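Local atomic coordinates of D-hydantoinase (Ralstonia pickettii, PDB entry 1NFG), a protein that probably catalyses the stereospecific hydrolysis of the cyclic amide bond of D-hydantoin derivatives, using two zinc ions in each subunit. Residues Ala226-Thr239 with Arg253-Tyr265. Residues are numbered along the deposited sequence; the frame is centred on the assembly and turned at random.
Sequences AEIVNAPIYIVHVT and RGVRALAETCTHY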
loop_
_atom_site.group_PDB
_atom_site.type_symbol
_atom_site.label_atom_id
_atom_site.label_comp_id
_atom_site.label_asym_id
_atom_site.label_seq_id
_atom_site.Cartn_x
_atom_site.Cartn_y
_atom_site.Cartn_z
ATOM N N ALA A 226 -11.215 2.979 16.557
ATOM C CA ALA A 226 -10.772 4.278 17.057
ATOM C C ALA A 226 -11.181 5.342 16.035
ATOM O O ALA A 226 -11.642 6.423 16.400
ATOM C CB ALA A 226 -9.268 4.278 17.254
ATOM N N GLU A 227 -11.028 5.023 14.754
ATOM C CA GLU A 227 -11.398 5.948 13.690
ATOM C C GLU A 227 -12.886 6.280 13.740
ATOM O O GLU A 227 -13.276 7.442 13.582
ATOM C CB GLU A 227 -11.074 5.349 12.318
ATOM C CG GLU A 227 -11.077 6.376 11.196
ATOM C CD GLU A 227 -10.786 5.771 9.835
ATOM O OE1 GLU A 227 -10.069 4.747 9.761
ATOM O OE2 GLU A 227 -11.265 6.336 8.828
ATOM N N ILE A 228 -13.711 5.250 13.944
ATOM C CA ILE A 228 -15.170 5.407 14.011
ATOM C C ILE A 228 -15.580 6.294 15.179
ATOM O O ILE A 228 -16.387 7.209 15.022
ATOM C CB ILE A 228 -15.883 4.036 14.172
ATOM C CG1 ILE A 228 -15.647 3.175 12.931
ATOM C CG2 ILE A 228 -17.375 4.243 14.402
ATOM C CD1 ILE A 228 -16.292 3.726 11.683
ATOM N N VAL A 229 -15.038 6.009 16.356
ATOM C CA VAL A 229 -15.355 6.806 17.529
ATOM C C VAL A 229 -14.663 8.153 17.405
ATOM O O VAL A 229 -15.062 9.128 18.039
ATOM C CB VAL A 229 -14.877 6.121 18.824
ATOM C CG1 VAL A 229 -15.086 7.041 20.009
ATOM C CG2 VAL A 229 -15.638 4.818 19.027
ATOM N N ASN A 230 -13.636 8.200 16.561
ATOM C CA ASN A 230 -12.851 9.410 16.351
ATOM C C ASN A 230 -12.123 9.720 17.656
ATOM O O ASN A 230 -12.259 10.795 18.237
ATOM C CB ASN A 230 -13.747 10.583 15.970
ATOM C CG ASN A 230 -12.952 11.833 15.668
ATOM O OD1 ASN A 230 -13.493 12.938 15.672
ATOM N ND2 ASN A 230 -11.654 11.666 15.396
ATOM N N ALA A 231 -11.336 8.752 18.097
ATOM C CA ALA A 231 -10.606 8.869 19.339
ATOM C C ALA A 231 -9.163 8.431 19.193
ATOM O O ALA A 231 -8.817 7.668 18.293
ATOM C CB ALA A 231 -11.283 8.010 20.394
ATOM N N PRO A 232 -8.293 8.922 20.079
ATOM C CA PRO A 232 -6.885 8.536 20.017
ATOM C C PRO A 232 -6.785 7.136 20.604
ATOM O O PRO A 232 -7.555 6.784 21.496
ATOM C CB PRO A 232 -6.208 9.576 20.900
ATOM C CG PRO A 232 -7.271 9.863 21.934
ATOM C CD PRO A 232 -8.509 9.979 21.086
ATOM N N ILE A 233 -5.848 6.338 20.105
ATOM C CA ILE A 233 -5.671 4.984 20.606
ATOM C C ILE A 233 -4.183 4.672 20.633
ATOM O O ILE A 233 -3.412 5.231 19.851
ATOM C CB ILE A 233 -6.418 3.961 19.719
ATOM C CG1 ILE A 233 -6.365 2.579 20.358
ATOM C CG2 ILE A 233 -5.798 3.912 18.335
ATOM C CD1 ILE A 233 -7.279 1.583 19.703
ATOM N N TYR A 234 -3.787 3.781 21.535
ATOM C CA TYR A 234 -2.392 3.417 21.697
ATOM C C TYR A 234 -2.228 1.906 21.582
ATOM O O TYR A 234 -2.752 1.157 22.404
ATOM C CB TYR A 234 -1.922 3.922 23.063
ATOM C CG TYR A 234 -0.469 3.674 23.419
ATOM C CD1 TYR A 234 -0.050 2.441 23.911
ATOM C CD2 TYR A 234 0.475 4.706 23.334
ATOM C CE1 TYR A 234 1.277 2.239 24.321
ATOM C CE2 TYR A 234 1.800 4.520 23.741
ATOM C CZ TYR A 234 2.192 3.286 24.236
ATOM O OH TYR A 234 3.488 3.099 24.661
ATOM N N ILE A 235 -1.512 1.452 20.558
ATOM C CA ILE A 235 -1.317 0.026 20.379
ATOM C C ILE A 235 -0.055 -0.415 21.099
ATOM O O ILE A 235 1.052 -0.000 20.747
ATOM C CB ILE A 235 -1.235 -0.368 18.866
ATOM C CG1 ILE A 235 -2.634 -0.464 18.253
ATOM C CG2 ILE A 235 -0.608 -1.756 18.716
ATOM C CD1 ILE A 235 -3.483 0.750 18.405
ATOM N N VAL A 236 -0.226 -1.253 22.118
ATOM C CA VAL A 236 0.914 -1.751 22.875
ATOM C C VAL A 236 1.620 -2.846 22.089
ATOM O O VAL A 236 1.028 -3.495 21.231
ATOM C CB VAL A 236 0.492 -2.311 24.269
ATOM C CG1 VAL A 236 -0.264 -1.250 25.046
ATOM C CG2 VAL A 236 -0.353 -3.571 24.110
ATOM N N HIS A 237 2.894 -3.039 22.404
ATOM C CA HIS A 237 3.751 -4.020 21.756
ATOM C C HIS A 237 3.489 -4.373 20.286
ATOM O O HIS A 237 2.999 -5.458 19.979
ATOM C CB HIS A 237 3.814 -5.312 22.588
ATOM C CG HIS A 237 2.475 -5.877 22.960
ATOM N ND1 HIS A 237 1.426 -5.965 22.070
ATOM C CD2 HIS A 237 2.030 -6.417 24.120
ATOM C CE1 HIS A 237 0.392 -6.533 22.666
ATOM N NE2 HIS A 237 0.733 -6.817 23.909
ATOM N N VAL A 238 3.805 -3.446 19.381
ATOM C CA VAL A 238 3.690 -3.713 17.948
ATOM C C VAL A 238 4.950 -4.538 17.738
ATOM O O VAL A 238 6.050 -4.075 18.039
ATOM C CB VAL A 238 3.790 -2.437 17.110
ATOM C CG1 VAL A 238 3.931 -2.803 15.643
ATOM C CG2 VAL A 238 2.547 -1.577 17.327
ATOM N N THR A 239 4.801 -5.746 17.213
ATOM C CA THR A 239 5.942 -6.640 17.083
ATOM C C THR A 239 6.437 -7.071 15.702
ATOM O O THR A 239 7.494 -7.691 15.598
ATOM C CB THR A 239 5.646 -7.919 17.857
ATOM O OG1 THR A 239 4.727 -8.723 17.100
ATOM C CG2 THR A 239 4.993 -7.579 19.193
ATOM N N ARG A 253 -4.539 7.822 7.346
ATOM C CA ARG A 253 -5.945 8.168 7.201
ATOM C C ARG A 253 -6.316 9.296 8.150
ATOM O O ARG A 253 -7.422 9.814 8.090
ATOM C CB ARG A 253 -6.832 6.969 7.512
ATOM C CG ARG A 253 -6.507 5.727 6.722
ATOM C CD ARG A 253 -7.731 4.850 6.608
ATOM N NE ARG A 253 -8.146 4.287 7.886
ATOM C CZ ARG A 253 -7.590 3.216 8.446
ATOM N NH1 ARG A 253 -6.587 2.591 7.840
ATOM N NH2 ARG A 253 -8.050 2.759 9.607
ATOM N N GLY A 254 -5.406 9.661 9.047
ATOM C CA GLY A 254 -5.704 10.728 9.985
ATOM C C GLY A 254 -6.113 10.233 11.366
ATOM O O GLY A 254 -6.486 11.024 12.240
ATOM N N VAL A 255 -6.053 8.923 11.569
ATOM C CA VAL A 255 -6.411 8.366 12.860
ATOM C C VAL A 255 -5.309 8.729 13.846
ATOM O O VAL A 255 -4.126 8.581 13.544
ATOM C CB VAL A 255 -6.543 6.816 12.790
ATOM C CG1 VAL A 255 -6.774 6.239 14.184
ATOM C CG2 VAL A 255 -7.696 6.432 11.871
ATOM N N ARG A 256 -5.689 9.223 15.016
ATOM C CA ARG A 256 -4.690 9.561 16.017
ATOM C C ARG A 256 -4.239 8.251 16.632
ATOM O O ARG A 256 -4.589 7.927 17.763
ATOM C CB ARG A 256 -5.284 10.479 17.081
ATOM C CG ARG A 256 -5.620 11.865 16.552
ATOM C CD ARG A 256 -6.302 12.691 17.622
ATOM N NE ARG A 256 -7.665 12.239 17.900
ATOM C CZ ARG A 256 -8.353 12.569 18.992
ATOM N NH1 ARG A 256 -7.801 13.350 19.917
ATOM N NH2 ARG A 256 -9.597 12.127 19.153
ATOM N N ALA A 257 -3.471 7.492 15.861
ATOM C CA ALA A 257 -2.975 6.201 16.306
ATOM C C ALA A 257 -1.554 6.315 16.819
ATOM O O ALA A 257 -0.701 6.925 16.170
ATOM C CB ALA A 257 -3.031 5.205 15.161
ATOM N N LEU A 258 -1.308 5.734 17.988
ATOM C CA LEU A 258 0.016 5.751 18.588
ATOM C C LEU A 258 0.380 4.302 18.779
ATOM O O LEU A 258 -0.504 3.458 18.858
ATOM C CB LEU A 258 -0.003 6.439 19.952
ATOM C CG LEU A 258 -0.781 7.748 20.054
ATOM C CD1 LEU A 258 -0.664 8.289 21.459
ATOM C CD2 LEU A 258 -0.242 8.754 19.044
ATOM N N ALA A 259 1.672 4.012 18.853
ATOM C CA ALA A 259 2.114 2.650 19.052
ATOM C C ALA A 259 3.476 2.626 19.731
ATOM O O ALA A 259 4.148 3.651 19.836
ATOM C CB ALA A 259 2.170 1.921 17.721
ATOM N N GLU A 260 3.874 1.445 20.187
ATOM C CA GLU A 260 5.149 1.254 20.867
ATOM C C GLU A 260 5.674 -0.140 20.540
ATOM O O GLU A 260 5.012 -0.908 19.843
ATOM C CB GLU A 260 4.947 1.352 22.383
ATOM C CG GLU A 260 3.849 0.411 22.911
ATOM C CD GLU A 260 4.096 -0.080 24.337
ATOM O OE1 GLU A 260 4.336 0.762 25.228
ATOM O OE2 GLU A 260 4.045 -1.311 24.569
ATOM N N THR A 261 6.873 -0.450 21.025
ATOM C CA THR A 261 7.448 -1.787 20.860
ATOM C C THR A 261 8.097 -2.103 22.192
ATOM O O THR A 261 8.110 -1.259 23.100
ATOM C CB THR A 261 8.547 -1.887 19.799
ATOM O OG1 THR A 261 8.256 -1.000 18.723
ATOM C CG2 THR A 261 8.604 -3.306 19.251
ATOM N N CYS A 262 8.646 -3.305 22.306
ATOM C CA CYS A 262 9.267 -3.696 23.543
ATOM C C CYS A 262 10.611 -4.335 23.263
ATOM O O CYS A 262 10.773 -5.093 22.313
ATOM C CB CYS A 262 8.335 -4.644 24.316
ATOM S SG CYS A 262 6.668 -3.936 24.639
ATOM N N THR A 263 11.570 -4.003 24.112
ATOM C CA THR A 263 12.930 -4.483 24.007
ATOM C C THR A 263 13.113 -5.825 23.311
ATOM O O THR A 263 13.821 -5.909 22.305
ATOM C CB THR A 263 13.556 -4.571 25.396
ATOM O OG1 THR A 263 13.200 -3.399 26.146
ATOM C CG2 THR A 263 15.072 -4.683 25.294
ATOM N N HIS A 264 12.479 -6.872 23.834
ATOM C CA HIS A 264 12.642 -8.212 23.264
ATOM C C HIS A 264 12.220 -8.377 21.804
ATOM O O HIS A 264 12.665 -9.306 21.129
ATOM C CB HIS A 264 11.950 -9.268 24.148
ATOM C CG HIS A 264 10.547 -8.919 24.536
ATOM N ND1 HIS A 264 10.243 -7.822 25.311
ATOM C CD2 HIS A 264 9.368 -9.515 24.243
ATOM C CE1 HIS A 264 8.933 -7.756 25.478
ATOM N NE2 HIS A 264 8.379 -8.770 24.839
ATOM N N TYR A 265 11.376 -7.481 21.310
ATOM C CA TYR A 265 10.948 -7.562 19.922
ATOM C C TYR A 265 12.006 -6.990 18.980
ATOM O O TYR A 265 11.825 -6.979 17.762
ATOM C CB TYR A 265 9.614 -6.842 19.743
ATOM C CG TYR A 265 8.499 -7.542 20.479
ATOM C CD1 TYR A 265 8.166 -8.865 20.179
ATOM C CD2 TYR A 265 7.797 -6.901 21.499
ATOM C CE1 TYR A 265 7.166 -9.531 20.875
ATOM C CE2 TYR A 265 6.790 -7.558 22.202
ATOM C CZ TYR A 265 6.480 -8.872 21.885
ATOM O OH TYR A 265 5.480 -9.523 22.576
HETATM O O HOH W 1 -8.577 9.371 15.882
HETATM O O HOH W 2 9.958 -8.587 16.294
#
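Charged groups mark one end of the contact. Arg253 forms a side-on salt bridge with Glu227, its NE and NH2 both donating to Glu227 OE1 (2.7 and 2.8 Å). The bend in the Arg256 chain turns the guanidinium so that one face lies over Pro232 CD, offset toward its rim.

Backbone hydrogen bonds carry the pairing of strand 233-235 with strand 257-259: Ile233 N donates to Arg256 O, Leu258 N to Ile233 O, Ile235 N to Leu258 O (2.8 Å) and Glu260 N to Ile235 O. This staggered pattern, with strand axes 29° apart, is that of parallel strands; helix 241-253 links them in a beta-alpha-beta crossover of the amidohydrolase TIM barrel.

At the C-terminal end, the Glu260 carboxylate joins three groups. Glu260 OE1 takes the hydroxyl of Tyr234 (OH to OE1 2.5 Å), while Glu260 OE2 accepts the backbone N-H of His237 (N to OE2 3.0 Å, 178°) through its anti lone pair. OE2 also accepts from ND1 of His57, a ligand of the first zinc, so Glu260 ties this ligand to the backbone of His237, a ligand of the second.

Among apolar contacts, Thr239 CG2 sits over the centre of the Tyr265 ring, 9° off its normal, a CH-pi contact; His264 covers the opposite face. Val238 CG2 meets Ala259 CB at 3.5 Å.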